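Local coordinates for protein ppBat (Bacteroides thetaiotaomicron VPI-5482, PDB 3CNE) that binds flavin derivatives such as lumichrome, riboflavin, FMN and FAD, and may serve as a flavin storage protein, at residues I122-K127 with I138-A143. Sequence-based numbering, arbitrary orientation.
Sequences ITKGKK and IQNGIA
Two backbone hydrogen bonds join Gly-125 and Lys-126 to Asn-140 and Ile-142. Gly-125 N donates to Asn-140 O at 3.1 Å, tilted 28° from the carbonyl plane. Ile-142 N donates to Lys-126 O, and here the tilt is 34°; the modelled 2.6 Å between Ile-142 N and Lys-126 O is probably too short to be taken at face value. Residues 123–126 form a type II turn closed by Lys-126 N on Thr-123 O; the amide of Gly-125, which this closure does not use, bonds to segment 138–143. Asn-140 O also receives the CA-H of Lys-124, whose CA is 3.4 Å from Asn-140 O. Gly-141 packs against the turn, its CA 3.3 Å from Thr-123 O, with Lys-126 O also near it. On the Thr-123 side chain, OG1 lies between the backbone N and the carbonyl carbon (chi1 58°), where it packs against Asn-140 CB; the 3.3 Å approach of Thr-123 OG1 to Gly-141 N is too poorly angled for a hydrogen bond. The amides of Gln-139 and Asn-140 are both taken by the Asp-118 carboxylate of helix 113–119, and Lys-127 N by that of Asp-151. Ile-142 extends CD1 to within 3.4 Å of Gly-125 O, while Ile-142 CG2 meets Lys-127 CG at 3.9 Å. The CA-H of Lys-127 points at Ile-142 O, and backbone hydrogen bonding joins Ile-142 to Val-128. Lys-127 and Ile-142 thus begin a small two-stranded parallel sheet, 127–129 with 142–144, at the surface of this DJ-1/PfpI-family fold, apart from the central sheet and with a type II turn leading into strand 127–129.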
loop_
_atom_site.group_PDB
_atom_site.type_symbol
_atom_site.label_atom_id
_atom_site.label_comp_id
_atom_site.label_asym_id
_atom_site.label_seq_id
_atom_site.Cartn_x
_atom_site.Cartn_y
_atom_site.Cartn_z
ATOM N N ILE A 122 -25.042 8.407 -9.760
ATOM C CA ILE A 122 -25.406 7.009 -9.515
ATOM C C ILE A 122 -25.701 6.720 -8.043
ATOM O O ILE A 122 -26.279 5.682 -7.708
ATOM C CB ILE A 122 -24.342 6.008 -10.046
ATOM C CG1 ILE A 122 -22.985 6.233 -9.345
ATOM C CG2 ILE A 122 -24.260 6.091 -11.576
ATOM C CD1 ILE A 122 -21.973 5.137 -9.593
ATOM N N THR A 123 -25.277 7.628 -7.169
ATOM C CA THR A 123 -25.436 7.426 -5.742
ATOM C C THR A 123 -26.804 7.839 -5.199
ATOM O O THR A 123 -26.994 7.770 -4.002
ATOM C CB THR A 123 -24.339 8.159 -4.929
ATOM O OG1 THR A 123 -24.374 9.561 -5.230
ATOM C CG2 THR A 123 -22.943 7.604 -5.243
ATOM N N LYS A 124 -27.734 8.272 -6.060
ATOM C CA LYS A 124 -29.054 8.769 -5.624
ATOM C C LYS A 124 -29.595 7.919 -4.474
ATOM O O LYS A 124 -29.747 6.721 -4.639
ATOM C CB LYS A 124 -30.098 8.739 -6.755
ATOM C CG LYS A 124 -29.633 9.195 -8.141
ATOM C CD LYS A 124 -29.990 10.668 -8.430
ATOM C CE LYS A 124 -29.420 11.135 -9.757
ATOM N NZ LYS A 124 -29.386 12.645 -9.830
ATOM N N GLY A 125 -29.843 8.547 -3.325
ATOM C CA GLY A 125 -30.497 7.899 -2.176
ATOM C C GLY A 125 -29.721 6.831 -1.415
ATOM O O GLY A 125 -30.285 6.158 -0.547
ATOM N N LYS A 126 -28.432 6.672 -1.715
ATOM C CA LYS A 126 -27.628 5.651 -1.037
ATOM C C LYS A 126 -26.734 6.292 -0.013
ATOM O O LYS A 126 -26.210 7.394 -0.231
ATOM C CB LYS A 126 -26.752 4.867 -2.025
ATOM C CG LYS A 126 -27.505 4.185 -3.163
ATOM C CD LYS A 126 -28.312 2.984 -2.668
ATOM C CE LYS A 126 -29.376 2.626 -3.678
ATOM N NZ LYS A 126 -30.270 1.567 -3.178
ATOM N N LYS A 127 -26.551 5.591 1.104
ATOM C CA LYS A 127 -25.607 6.009 2.120
ATOM C C LYS A 127 -24.190 5.747 1.647
ATOM O O LYS A 127 -23.895 4.675 1.101
ATOM C CB LYS A 127 -25.875 5.297 3.439
ATOM C CG LYS A 127 -27.020 5.943 4.232
ATOM C CD LYS A 127 -27.456 5.055 5.394
ATOM C CE LYS A 127 -28.158 3.799 4.885
ATOM N NZ LYS A 127 -28.267 2.733 5.950
ATOM N N ILE A 138 -21.180 15.844 -1.284
ATOM C CA ILE A 138 -22.151 14.777 -1.511
ATOM C C ILE A 138 -23.555 15.370 -1.523
ATOM O O ILE A 138 -24.057 15.802 -0.480
ATOM C CB ILE A 138 -22.028 13.630 -0.439
ATOM C CG1 ILE A 138 -20.636 12.983 -0.489
ATOM C CG2 ILE A 138 -23.129 12.593 -0.598
ATOM C CD1 ILE A 138 -20.316 12.318 -1.819
ATOM N N GLN A 139 -24.169 15.421 -2.701
ATOM C CA GLN A 139 -25.563 15.892 -2.810
ATOM C C GLN A 139 -26.599 14.881 -3.314
ATOM O O GLN A 139 -27.771 14.983 -2.948
ATOM C CB GLN A 139 -25.694 17.220 -3.582
ATOM C CG GLN A 139 -24.451 17.765 -4.247
ATOM C CD GLN A 139 -24.695 19.139 -4.820
ATOM O OE1 GLN A 139 -25.778 19.712 -4.640
ATOM N NE2 GLN A 139 -23.698 19.684 -5.524
ATOM N N ASN A 140 -26.172 13.933 -4.151
ATOM C CA ASN A 140 -27.044 12.863 -4.634
ATOM C C ASN A 140 -27.218 11.718 -3.638
ATOM O O ASN A 140 -28.333 11.231 -3.437
ATOM C CB ASN A 140 -26.569 12.339 -5.986
ATOM C CG ASN A 140 -26.665 13.393 -7.074
ATOM O OD1 ASN A 140 -25.661 13.755 -7.709
ATOM N ND2 ASN A 140 -27.863 13.906 -7.285
ATOM N N GLY A 141 -26.117 11.290 -3.030
ATOM C CA GLY A 141 -26.158 10.241 -2.022
ATOM C C GLY A 141 -26.412 10.814 -0.647
ATOM O O GLY A 141 -26.683 12.001 -0.499
ATOM N N ILE A 142 -26.303 9.965 0.361
ATOM C CA ILE A 142 -26.513 10.345 1.745
ATOM C C ILE A 142 -25.212 10.138 2.532
ATOM O O ILE A 142 -24.926 9.032 2.968
ATOM C CB ILE A 142 -27.660 9.475 2.353
ATOM C CG1 ILE A 142 -28.964 9.719 1.575
ATOM C CG2 ILE A 142 -27.814 9.720 3.870
ATOM C CD1 ILE A 142 -30.034 8.645 1.760
ATOM N N ALA A 143 -24.425 11.195 2.720
ATOM C CA ALA A 143 -23.138 11.042 3.411
ATOM C C ALA A 143 -23.318 10.820 4.902
ATOM O O ALA A 143 -24.087 11.522 5.564
ATOM C CB ALA A 143 -22.240 12.245 3.169
#